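2-polyprenyl-6-methoxyphenol hydroxylase-like FAD-dependent oxidoreductase (Streptomyces sp. NRRL 11266, PDB 6UI5) binds flavin-adenine dinucleotide and probably acts as an FAD-dependent oxidoreductase of the aromatic-ring hydroxylase family. Local coordinates at residues V6-G11 with R149-C154; L468-C473 with T493-P498; E272-G277 with S326-R331. All blocks are in the same frame, centred on the assembly; numbering follows the deposited sequence.

Overall arrangement
Interactions 1 and 3 both belong to the FAD-binding domain, with centres about 15 Å apart and nearest atoms about 5 Å apart, without touching. Interaction 1 joins the two parallel strands whose ends meet the FAD, and so lies at the cofactor itself. Interaction 3 packs loop 272-277 against helix 325-346, where the side chain of Tyr327 is about 9 Å from the FAD. Interaction 2 lies in the C-terminal thioredoxin-like region, its centre about 18 Å from that of interaction 3 and about 23 Å from that of interaction 1. It touches interaction 3 through a salt bridge from Arg469 NH1 to Glu330 OE1, 3.1 Å long, which ties the two regions together.

Interaction 1 (V6-G11 with R149-C154); sequences VVVGAG and RYLVGC. With FAD (flavin-adenine dinucleotide), chain C.
Val6, Val7 and Val8 run parallel to Leu151, Val152 and Gly153, paired in that order as neighbouring inner strands of the Rossmann-type sheet. Val152 is held at both backbone polar atoms: its N gives a nearly straight bond to Val6 O (2.9 Å), and its O accepts from Val8 N (3.0 Å). Val6 N completes the ladder by donating to Tyr150 O. Branched valines suit these extended positions, and the tight packing lies on the face of Val6, Val8 and Leu151. There Leu151, with CG anti to its backbone N (chi1 164°), swings CD1 to 3.6 Å from Val8 CG2. Gly153, without a side chain, adds no bulk to this face. On the other face Val7 CG1 meets Cys154 SG more loosely, at 4.0 Å, where helix 12-22 packs over both residues.

Beyond Val8 the strands give way to the cofactor. The other methyl of Val8, CG1, lies 3.5 Å from FAD N1A of the adenine. Gly9 has backbone angles that call for glycine, and its CA approaches FAD O4B to 3.1 Å; Gly11 CA also lies close to FAD O1P. A water lies between Cys154 O (2.6 Å) and FAD O1P (2.7 Å), with more acceptors in reach than protons. The chemistry thus changes from apolar sheet core to polar glycine turn, consistent with a GxGxxG motif that lets the dinucleotide come close to the backbone.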
loop_
_atom_site.group_PDB
_atom_site.type_symbol
_atom_site.label_atom_id
_atom_site.label_comp_id
_atom_site.label_asym_id
_atom_site.label_seq_id
_atom_site.Cartn_x
_atom_site.Cartn_y
_atom_site.Cartn_z
ATOM N N VAL A 6 -11.251 22.163 33.273
ATOM C CA VAL A 6 -10.112 21.430 33.829
ATOM C C VAL A 6 -9.418 20.638 32.731
ATOM O O VAL A 6 -10.050 19.837 32.026
ATOM C CB VAL A 6 -10.527 20.504 34.990
ATOM C CG1 VAL A 6 -9.287 19.949 35.662
ATOM C CG2 VAL A 6 -11.342 21.268 35.993
ATOM N N VAL A 7 -8.113 20.860 32.604
ATOM C CA VAL A 7 -7.230 20.141 31.688
ATOM C C VAL A 7 -6.261 19.321 32.523
ATOM O O VAL A 7 -5.518 19.885 33.338
ATOM C CB VAL A 7 -6.461 21.123 30.799
ATOM C CG1 VAL A 7 -5.473 20.368 29.927
ATOM C CG2 VAL A 7 -7.445 21.961 29.986
ATOM N N VAL A 8 -6.234 18.008 32.308
ATOM C CA VAL A 8 -5.436 17.095 33.134
ATOM C C VAL A 8 -4.223 16.662 32.326
ATOM O O VAL A 8 -4.356 15.910 31.352
ATOM C CB VAL A 8 -6.231 15.855 33.573
ATOM C CG1 VAL A 8 -5.536 15.154 34.732
ATOM C CG2 VAL A 8 -7.652 16.211 33.920
ATOM N N GLY A 9 -3.034 17.072 32.759
ATOM C CA GLY A 9 -1.811 16.663 32.089
ATOM C C GLY A 9 -1.108 17.811 31.397
ATOM O O GLY A 9 -1.712 18.516 30.578
ATOM N N ALA A 10 0.167 18.026 31.707
ATOM C CA ALA A 10 0.921 19.140 31.150
ATOM C C ALA A 10 2.050 18.666 30.237
ATOM O O ALA A 10 3.175 19.160 30.300
ATOM C CB ALA A 10 1.447 20.037 32.265
ATOM N N GLY A 11 1.762 17.694 29.376
ATOM C CA GLY A 11 2.511 17.532 28.144
ATOM C C GLY A 11 2.047 18.517 27.068
ATOM O O GLY A 11 1.248 19.438 27.316
ATOM N N ARG A 149 -16.666 23.110 34.217
ATOM C CA ARG A 149 -17.538 23.230 33.054
ATOM C C ARG A 149 -17.297 22.144 32.019
ATOM O O ARG A 149 -18.243 21.513 31.529
ATOM C CB ARG A 149 -17.330 24.604 32.416
ATOM C CG ARG A 149 -18.319 24.952 31.350
ATOM C CD ARG A 149 -18.555 26.435 31.380
ATOM N NE ARG A 149 -19.460 26.848 30.323
ATOM C CZ ARG A 149 -19.861 28.100 30.170
ATOM N NH1 ARG A 149 -19.431 29.030 31.017
ATOM N NH2 ARG A 149 -20.684 28.420 29.180
ATOM N N TYR A 150 -16.046 21.934 31.648
ATOM C CA TYR A 150 -15.665 20.815 30.806
ATOM C C TYR A 150 -14.431 20.180 31.426
ATOM O O TYR A 150 -13.631 20.856 32.079
ATOM C CB TYR A 150 -15.378 21.246 29.354
ATOM C CG TYR A 150 -16.595 21.732 28.610
ATOM C CD1 TYR A 150 -17.505 20.827 28.089
ATOM C CD2 TYR A 150 -16.831 23.094 28.408
ATOM C CE1 TYR A 150 -18.618 21.245 27.417
ATOM C CE2 TYR A 150 -17.965 23.535 27.712
ATOM C CZ TYR A 150 -18.854 22.596 27.227
ATOM O OH TYR A 150 -19.993 22.963 26.549
ATOM N N LEU A 151 -14.284 18.878 31.211
ATOM C CA LEU A 151 -13.120 18.132 31.662
ATOM C C LEU A 151 -12.430 17.546 30.441
ATOM O O LEU A 151 -13.026 16.746 29.716
ATOM C CB LEU A 151 -13.519 17.031 32.653
ATOM C CG LEU A 151 -12.457 15.961 32.888
ATOM C CD1 LEU A 151 -11.212 16.575 33.514
ATOM C CD2 LEU A 151 -13.010 14.828 33.724
ATOM N N VAL A 152 -11.181 17.939 30.210
ATOM C CA VAL A 152 -10.392 17.399 29.106
ATOM C C VAL A 152 -9.251 16.590 29.695
ATOM O O VAL A 152 -8.406 17.124 30.424
ATOM C CB VAL A 152 -9.847 18.495 28.174
ATOM C CG1 VAL A 152 -9.211 17.846 26.974
ATOM C CG2 VAL A 152 -10.958 19.452 27.752
ATOM N N GLY A 153 -9.242 15.300 29.395
ATOM C CA GLY A 153 -8.135 14.470 29.775
ATOM C C GLY A 153 -7.039 14.499 28.739
ATOM O O GLY A 153 -7.172 13.880 27.679
ATOM N N CYS A 154 -5.958 15.221 29.024
ATOM C CA CYS A 154 -4.717 15.101 28.267
ATOM C C CYS A 154 -3.656 14.372 29.101
ATOM O O CYS A 154 -2.476 14.740 29.116
ATOM C CB CYS A 154 -4.242 16.481 27.816
ATOM S SG CYS A 154 -5.579 17.541 27.129
HETATM P PA FAD C . 2.119 12.943 27.796
HETATM O O1A FAD C . 3.369 13.468 27.126
HETATM O O2A FAD C . 2.338 11.480 28.145
HETATM O O5B FAD C . 1.663 13.918 29.057
HETATM C C5B FAD C . 0.625 13.504 29.932
HETATM C C4B FAD C . 0.803 14.254 31.292
HETATM O O4B FAD C . -0.190 14.056 32.124
HETATM C C3B FAD C . 2.054 13.718 32.028
HETATM O O3B FAD C . 2.704 14.771 32.594
HETATM C C2B FAD C . 1.477 12.787 33.113
HETATM O O2B FAD C . 2.523 12.599 34.152
HETATM C C1B FAD C . 0.462 13.493 33.531
HETATM N N9A FAD C . -0.613 12.760 34.171
HETATM C C8A FAD C . -1.037 11.512 33.873
HETATM N N7A FAD C . -2.104 11.238 34.653
HETATM C C5A FAD C . -2.349 12.329 35.418
HETATM C C6A FAD C . -3.310 12.606 36.382
HETATM N N6A FAD C . -4.437 11.948 37.025
HETATM N N1A FAD C . -3.325 13.787 37.007
HETATM C C2A FAD C . -2.409 14.731 36.696
HETATM N N3A FAD C . -1.474 14.464 35.738
HETATM C C4A FAD C . -1.441 13.271 35.105
HETATM N N1 FAD C . 7.186 12.387 19.973
HETATM C C2 FAD C . 7.733 12.982 18.719
HETATM O O2 FAD C . 7.195 13.891 18.177
HETATM N N3 FAD C . 8.987 12.416 18.145
HETATM C C4 FAD C . 9.648 11.300 18.824
HETATM O O4 FAD C . 10.647 10.829 18.394
HETATM C C4X FAD C . 9.065 10.722 20.089
HETATM N N5 FAD C . 9.763 9.617 20.706
HETATM C C5X FAD C . 9.206 9.018 21.944
HETATM C C6 FAD C . 9.885 7.947 22.529
HETATM C C7 FAD C . 9.392 7.370 23.693
HETATM C C7M FAD C . 10.329 6.238 24.090
HETATM C C8 FAD C . 8.220 7.847 24.301
HETATM C C8M FAD C . 7.755 7.150 25.586
HETATM C C9 FAD C . 7.532 8.924 23.714
HETATM C C9A FAD C . 8.015 9.521 22.525
HETATM N N10 FAD C . 7.282 10.673 21.874
HETATM C C10 FAD C . 7.841 11.261 20.660
HETATM C "C1'" FAD C . 6.065 11.200 22.523
HETATM C "C2'" FAD C . 4.744 11.252 21.735
HETATM O "O2'" FAD C . 4.682 12.349 20.901
HETATM C "C3'" FAD C . 3.571 11.461 22.691
HETATM O "O3'" FAD C . 2.410 11.223 21.960
HETATM C "C4'" FAD C . 3.428 12.881 23.276
HETATM O "O4'" FAD C . 4.534 13.314 24.016
HETATM C "C5'" FAD C . 2.242 12.754 24.240
HETATM O "O5'" FAD C . 1.710 14.011 24.554
HETATM P P FAD C . 0.496 14.148 25.666
HETATM O O1P FAD C . 0.549 15.528 26.276
HETATM O O2P FAD C . -0.881 13.800 25.132
HETATM O O3P FAD C . 0.814 12.970 26.780
HETATM O O HOH W 1 -0.831 16.616 28.268
#

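Interaction 2 (L468-C473 with T493-P498); sequences LRPDGC and TWFGAP
Asp471 OD1 is gripped by two donors, Arg469 NE and Cys473 N, each at 3.3 Å from it and reaching it from opposite faces of the carboxylate plane. The bond from Cys473 N closes an Asx turn, the kind of turn for which an aspartate is well suited. The second oxygen, Asp471 OD2, uses its syn lone pair to take a short salt bridge from Arg469 NH2, at 2.5 Å. Arg469 therefore holds the carboxylate side-on with two nitrogens, and this grip fixes the rotation of the guanidinium.

Bent at chi3 (-42°), the arginine chain folds over one face of Trp494. Arg469 CD rides above the five-membered ring of Trp494, 3.8 Å from its centroid, in a CH-pi contact, while CZ lies over the six-membered ring in a cation-pi interaction. The guanidinium is not stacked flat: its plane is tilted 64° from the indole, so that Arg469 NH1 dips toward the rim and comes 3.1 Å from Trp494 CH2. A long, cationic arginine suits this place because its CD methylene and guanidinium both lie over the indole while its nitrogens meet carboxylates. Next along the turn, Pro470 CD packs 3.6 Å from Phe495 CE2, a rigid apolar ring against an aromatic one. Pro470 also belongs to the type I turn from Arg469 to Gly472, and Gly472 takes the positive phi that follows.

The hairpin loop between strands 465-468 and 474-477 thus rests on the last turn of helix 484-495. Trp309 of helix 295-316 packs against Arg469 and Pro470, and Arg469 NH1 makes a salt bridge to Glu330 of helix 325-346, while Trp494 also touches Ala475 of strand 474-477 and Ser326 of helix 325-346.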
loop_
_atom_site.group_PDB
_atom_site.type_symbol
_atom_site.label_atom_id
_atom_site.label_comp_id
_atom_site.label_asym_id
_atom_site.label_seq_id
_atom_site.Cartn_x
_atom_site.Cartn_y
_atom_site.Cartn_z
ATOM N N LEU A 468 -10.590 31.608 7.158
ATOM C CA LEU A 468 -9.883 30.645 8.003
ATOM C C LEU A 468 -10.624 30.500 9.315
ATOM O O LEU A 468 -10.977 31.503 9.951
ATOM C CB LEU A 468 -8.446 31.078 8.277
ATOM C CG LEU A 468 -7.646 31.484 7.047
ATOM C CD1 LEU A 468 -6.299 32.112 7.487
ATOM C CD2 LEU A 468 -7.435 30.300 6.098
ATOM N N ARG A 469 -10.888 29.262 9.694
ATOM C CA ARG A 469 -11.329 28.989 11.052
ATOM C C ARG A 469 -10.215 29.244 12.070
ATOM O O ARG A 469 -9.028 29.289 11.722
ATOM C CB ARG A 469 -11.818 27.553 11.180
ATOM C CG ARG A 469 -12.582 27.032 9.953
ATOM C CD ARG A 469 -13.228 25.726 10.335
ATOM N NE ARG A 469 -12.314 24.882 11.140
ATOM C CZ ARG A 469 -12.502 23.590 11.401
ATOM N NH1 ARG A 469 -13.599 22.944 10.954
ATOM N NH2 ARG A 469 -11.602 22.937 12.127
ATOM N N PRO A 470 -10.586 29.456 13.338
ATOM C CA PRO A 470 -9.574 29.815 14.343
ATOM C C PRO A 470 -8.419 28.829 14.448
ATOM O O PRO A 470 -7.349 29.213 14.926
ATOM C CB PRO A 470 -10.379 29.883 15.649
ATOM C CG PRO A 470 -11.762 30.239 15.216
ATOM C CD PRO A 470 -11.956 29.524 13.895
ATOM N N ASP A 471 -8.586 27.588 14.000
ATOM C CA ASP A 471 -7.485 26.651 13.972
ATOM C C ASP A 471 -6.708 26.677 12.655
ATOM O O ASP A 471 -5.947 25.747 12.378
ATOM C CB ASP A 471 -8.003 25.248 14.277
ATOM C CG ASP A 471 -9.104 24.809 13.339
ATOM O OD1 ASP A 471 -9.302 25.460 12.295
ATOM O OD2 ASP A 471 -9.746 23.772 13.632
ATOM N N GLY A 472 -6.884 27.712 11.841
ATOM C CA GLY A 472 -6.159 27.858 10.591
ATOM C C GLY A 472 -6.754 27.169 9.372
ATOM O O GLY A 472 -6.207 27.327 8.266
ATOM N N CYS A 473 -7.833 26.403 9.528
ATOM C CA CYS A 473 -8.330 25.577 8.433
ATOM C C CYS A 473 -9.192 26.416 7.496
ATOM O O CYS A 473 -10.021 27.220 7.955
ATOM C CB CYS A 473 -9.145 24.382 8.965
ATOM S SG CYS A 473 -8.232 23.190 10.031
ATOM N N THR A 493 -22.123 28.064 9.882
ATOM C CA THR A 493 -21.951 26.713 10.381
ATOM C C THR A 493 -20.772 26.625 11.341
ATOM O O THR A 493 -20.825 25.838 12.286
ATOM C CB THR A 493 -21.821 25.708 9.223
ATOM O OG1 THR A 493 -20.462 25.590 8.787
ATOM C CG2 THR A 493 -22.718 26.087 8.032
ATOM N N TRP A 494 -19.741 27.456 11.157
ATOM C CA TRP A 494 -18.542 27.434 11.983
ATOM C C TRP A 494 -18.512 28.526 13.040
ATOM O O TRP A 494 -18.007 28.289 14.138
ATOM C CB TRP A 494 -17.287 27.537 11.113
ATOM C CG TRP A 494 -17.110 26.320 10.293
ATOM C CD1 TRP A 494 -17.062 26.253 8.947
ATOM C CD2 TRP A 494 -16.968 24.974 10.773
ATOM N NE1 TRP A 494 -16.902 24.948 8.535
ATOM C CE2 TRP A 494 -16.845 24.140 9.640
ATOM C CE3 TRP A 494 -16.910 24.396 12.049
ATOM C CZ2 TRP A 494 -16.695 22.751 9.739
ATOM C CZ3 TRP A 494 -16.763 23.014 12.150
ATOM C CH2 TRP A 494 -16.653 22.212 11.000
ATOM N N PHE A 495 -19.035 29.714 12.754
ATOM C CA PHE A 495 -19.030 30.774 13.751
ATOM C C PHE A 495 -20.426 31.091 14.267
ATOM O O PHE A 495 -20.574 31.983 15.118
ATOM C CB PHE A 495 -18.368 32.038 13.189
ATOM C CG PHE A 495 -16.948 31.831 12.738
ATOM C CD1 PHE A 495 -16.669 31.423 11.445
ATOM C CD2 PHE A 495 -15.882 32.048 13.616
ATOM C CE1 PHE A 495 -15.358 31.235 11.020
ATOM C CE2 PHE A 495 -14.568 31.867 13.195
ATOM C CZ PHE A 495 -14.302 31.456 11.894
ATOM N N GLY A 496 -21.457 30.390 13.774
ATOM C CA GLY A 496 -22.769 30.515 14.381
ATOM C C GLY A 496 -23.534 31.762 13.965
ATOM O O GLY A 496 -23.282 32.377 12.927
ATOM N N ALA A 497 -24.477 32.146 14.828
ATOM C CA ALA A 497 -25.492 33.129 14.479
ATOM C C ALA A 497 -24.855 34.475 14.133
ATOM O O ALA A 497 -23.783 34.814 14.635
ATOM C CB ALA A 497 -26.490 33.289 15.621
ATOM N N PRO A 498 -25.502 35.268 13.273
ATOM C CA PRO A 498 -24.789 36.382 12.628
ATOM C C PRO A 498 -24.534 37.625 13.476
ATOM O O PRO A 498 -23.553 38.320 13.208
ATOM C CB PRO A 498 -25.690 36.712 11.428
ATOM C CG PRO A 498 -27.033 36.232 11.833
ATOM C CD PRO A 498 -26.794 34.993 12.621
#

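Interaction 3 (E272-G277 with S326-R331); sequences EQYRKG and SYHVER
Tyr274 reaches from the loop 272-277 across helix 325-346, and from CB outward each part of it meets a different residue. Tyr274 CB sits 3.5 Å from Tyr327 CE2. With CG anti to the carbonyl carbon (chi1 -64°), the ring extends along the helix so that Tyr274 CD2 lies 3.9 Å from Arg331 CB and Tyr274 CE2 lies 3.3 Å from Arg331 O. At the tip, OH is hydrogen-bonded to Asn270 OD1, so this large amphipathic side chain is buried with its polar end satisfied.

His328 meets the same residue at backbone and ring. His328 ND1 accepts from Tyr274 N at 3.0 Å, with the donor lying close to the imidazole plane, and the imidazole edge points toward the face of the tyrosine in an offset edge-to-face pair with planes 83° apart. Gln273, bent at chi2, lays OE1 over one face of the imidazole, 3.6 Å from His328 CE1; Glu272 O approaches His328 CE1 at the ring edge, 3.0 Å away.

Accepting at ND1 implies that this nitrogen bears no proton, consistent with a neutral ring protonated at NE2; the nearby Glu272 carbonyl would probably polarise the CE1 hydrogen.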
loop_
_atom_site.group_PDB
_atom_site.type_symbol
_atom_site.label_atom_id
_atom_site.label_comp_id
_atom_site.label_asym_id
_atom_site.label_seq_id
_atom_site.Cartn_x
_atom_site.Cartn_y
_atom_site.Cartn_z
ATOM N N GLU A 272 -12.263 5.174 20.862
ATOM C CA GLU A 272 -13.448 5.084 20.009
ATOM C C GLU A 272 -14.216 6.403 19.944
ATOM O O GLU A 272 -14.792 6.733 18.906
ATOM C CB GLU A 272 -14.359 3.974 20.519
ATOM C CG GLU A 272 -15.566 3.748 19.655
ATOM C CD GLU A 272 -16.612 2.886 20.322
ATOM O OE1 GLU A 272 -16.239 2.009 21.140
ATOM O OE2 GLU A 272 -17.810 3.091 20.021
ATOM N N GLN A 273 -14.224 7.164 21.030
ATOM C CA GLN A 273 -14.951 8.424 21.133
ATOM C C GLN A 273 -14.009 9.417 21.802
ATOM O O GLN A 273 -13.685 9.239 22.979
ATOM C CB GLN A 273 -16.241 8.258 21.955
ATOM C CG GLN A 273 -17.252 7.332 21.333
ATOM C CD GLN A 273 -17.708 7.830 19.960
ATOM O OE1 GLN A 273 -17.787 9.039 19.720
ATOM N NE2 GLN A 273 -17.993 6.898 19.051
ATOM N N TYR A 274 -13.553 10.453 21.079
ATOM C CA TYR A 274 -12.719 11.434 21.767
ATOM C C TYR A 274 -13.544 12.353 22.643
ATOM O O TYR A 274 -12.974 13.263 23.262
ATOM C CB TYR A 274 -11.897 12.310 20.815
ATOM C CG TYR A 274 -10.841 11.638 19.962
ATOM C CD1 TYR A 274 -10.790 10.265 19.820
ATOM C CD2 TYR A 274 -9.888 12.397 19.289
ATOM C CE1 TYR A 274 -9.835 9.659 19.022
ATOM C CE2 TYR A 274 -8.921 11.795 18.480
ATOM C CZ TYR A 274 -8.913 10.425 18.345
ATOM O OH TYR A 274 -7.978 9.803 17.534
ATOM N N ARG A 275 -14.860 12.144 22.703
ATOM C CA ARG A 275 -15.738 12.988 23.501
ATOM C C ARG A 275 -16.857 12.155 24.107
ATOM O O ARG A 275 -17.454 11.325 23.421
ATOM C CB ARG A 275 -16.353 14.104 22.654
ATOM C CG ARG A 275 -17.346 14.908 23.440
ATOM C CD ARG A 275 -18.443 15.538 22.598
ATOM N NE ARG A 275 -19.243 16.388 23.474
ATOM C CZ ARG A 275 -20.189 17.228 23.075
ATOM N NH1 ARG A 275 -20.493 17.348 21.786
ATOM N NH2 ARG A 275 -20.834 17.955 23.976
ATOM N N LYS A 276 -17.157 12.389 25.386
ATOM C CA LYS A 276 -18.343 11.823 26.004
ATOM C C LYS A 276 -19.039 12.930 26.802
ATOM O O LYS A 276 -19.060 12.910 28.019
ATOM C CB LYS A 276 -18.014 10.606 26.875
ATOM C CG LYS A 276 -19.251 9.957 27.518
ATOM C CD LYS A 276 -19.011 8.550 28.106
ATOM C CE LYS A 276 -18.178 7.663 27.168
ATOM N NZ LYS A 276 -18.800 7.105 25.909
ATOM N N GLY A 277 -19.599 13.912 26.095
ATOM C CA GLY A 277 -20.397 14.972 26.687
ATOM C C GLY A 277 -19.811 15.609 27.931
ATOM O O GLY A 277 -19.946 15.061 29.025
ATOM N N SER A 326 -17.807 18.173 16.185
ATOM C CA SER A 326 -16.845 18.098 15.101
ATOM C C SER A 326 -15.443 17.857 15.627
ATOM O O SER A 326 -14.561 17.460 14.850
ATOM C CB SER A 326 -16.866 19.375 14.255
ATOM O OG SER A 326 -16.161 20.437 14.886
ATOM N N TYR A 327 -15.219 18.087 16.926
ATOM C CA TYR A 327 -13.953 17.666 17.515
ATOM C C TYR A 327 -13.720 16.185 17.246
ATOM O O TYR A 327 -12.753 15.812 16.567
ATOM C CB TYR A 327 -13.926 17.962 19.004
ATOM C CG TYR A 327 -12.702 17.393 19.678
ATOM C CD1 TYR A 327 -11.450 17.940 19.445
ATOM C CD2 TYR A 327 -12.800 16.305 20.541
ATOM C CE1 TYR A 327 -10.331 17.428 20.040
ATOM C CE2 TYR A 327 -11.684 15.794 21.156
ATOM C CZ TYR A 327 -10.454 16.358 20.897
ATOM O OH TYR A 327 -9.324 15.859 21.478
ATOM N N HIS A 328 -14.636 15.318 17.713
ATOM C CA HIS A 328 -14.451 13.894 17.446
ATOM C C HIS A 328 -14.342 13.607 15.947
ATOM O O HIS A 328 -13.456 12.861 15.509
ATOM C CB HIS A 328 -15.576 13.041 18.029
ATOM C CG HIS A 328 -15.483 11.607 17.592
ATOM N ND1 HIS A 328 -14.768 10.658 18.298
ATOM C CD2 HIS A 328 -15.928 10.983 16.468
ATOM C CE1 HIS A 328 -14.824 9.500 17.654
ATOM N NE2 HIS A 328 -15.519 9.670 16.539
ATOM N N VAL A 329 -15.266 14.146 15.145
ATOM C CA VAL A 329 -15.262 13.812 13.721
ATOM C C VAL A 329 -13.910 14.127 13.106
ATOM O O VAL A 329 -13.284 13.284 12.451
ATOM C CB VAL A 329 -16.375 14.563 12.984
ATOM C CG1 VAL A 329 -16.324 14.187 11.502
ATOM C CG2 VAL A 329 -17.701 14.237 13.599
ATOM N N GLU A 330 -13.446 15.354 13.314
ATOM C CA GLU A 330 -12.221 15.793 12.673
ATOM C C GLU A 330 -11.019 15.066 13.241
ATOM O O GLU A 330 -10.144 14.632 12.485
ATOM C CB GLU A 330 -12.072 17.306 12.833
ATOM C CG GLU A 330 -12.800 18.054 11.744
ATOM C CD GLU A 330 -13.218 19.452 12.160
ATOM O OE1 GLU A 330 -14.183 19.976 11.563
ATOM O OE2 GLU A 330 -12.579 20.029 13.066
ATOM N N ARG A 331 -10.973 14.895 14.566
ATOM C CA ARG A 331 -9.735 14.451 15.198
ATOM C C ARG A 331 -9.631 12.947 15.345
ATOM O O ARG A 331 -8.526 12.408 15.238
ATOM C CB ARG A 331 -9.585 15.147 16.530
ATOM C CG ARG A 331 -9.226 16.617 16.304
ATOM C CD ARG A 331 -7.722 16.728 16.210
ATOM N NE ARG A 331 -7.174 16.635 14.874
ATOM C CZ ARG A 331 -5.877 16.516 14.616
ATOM N NH1 ARG A 331 -5.004 16.443 15.630
ATOM N NH2 ARG A 331 -5.449 16.483 13.352
#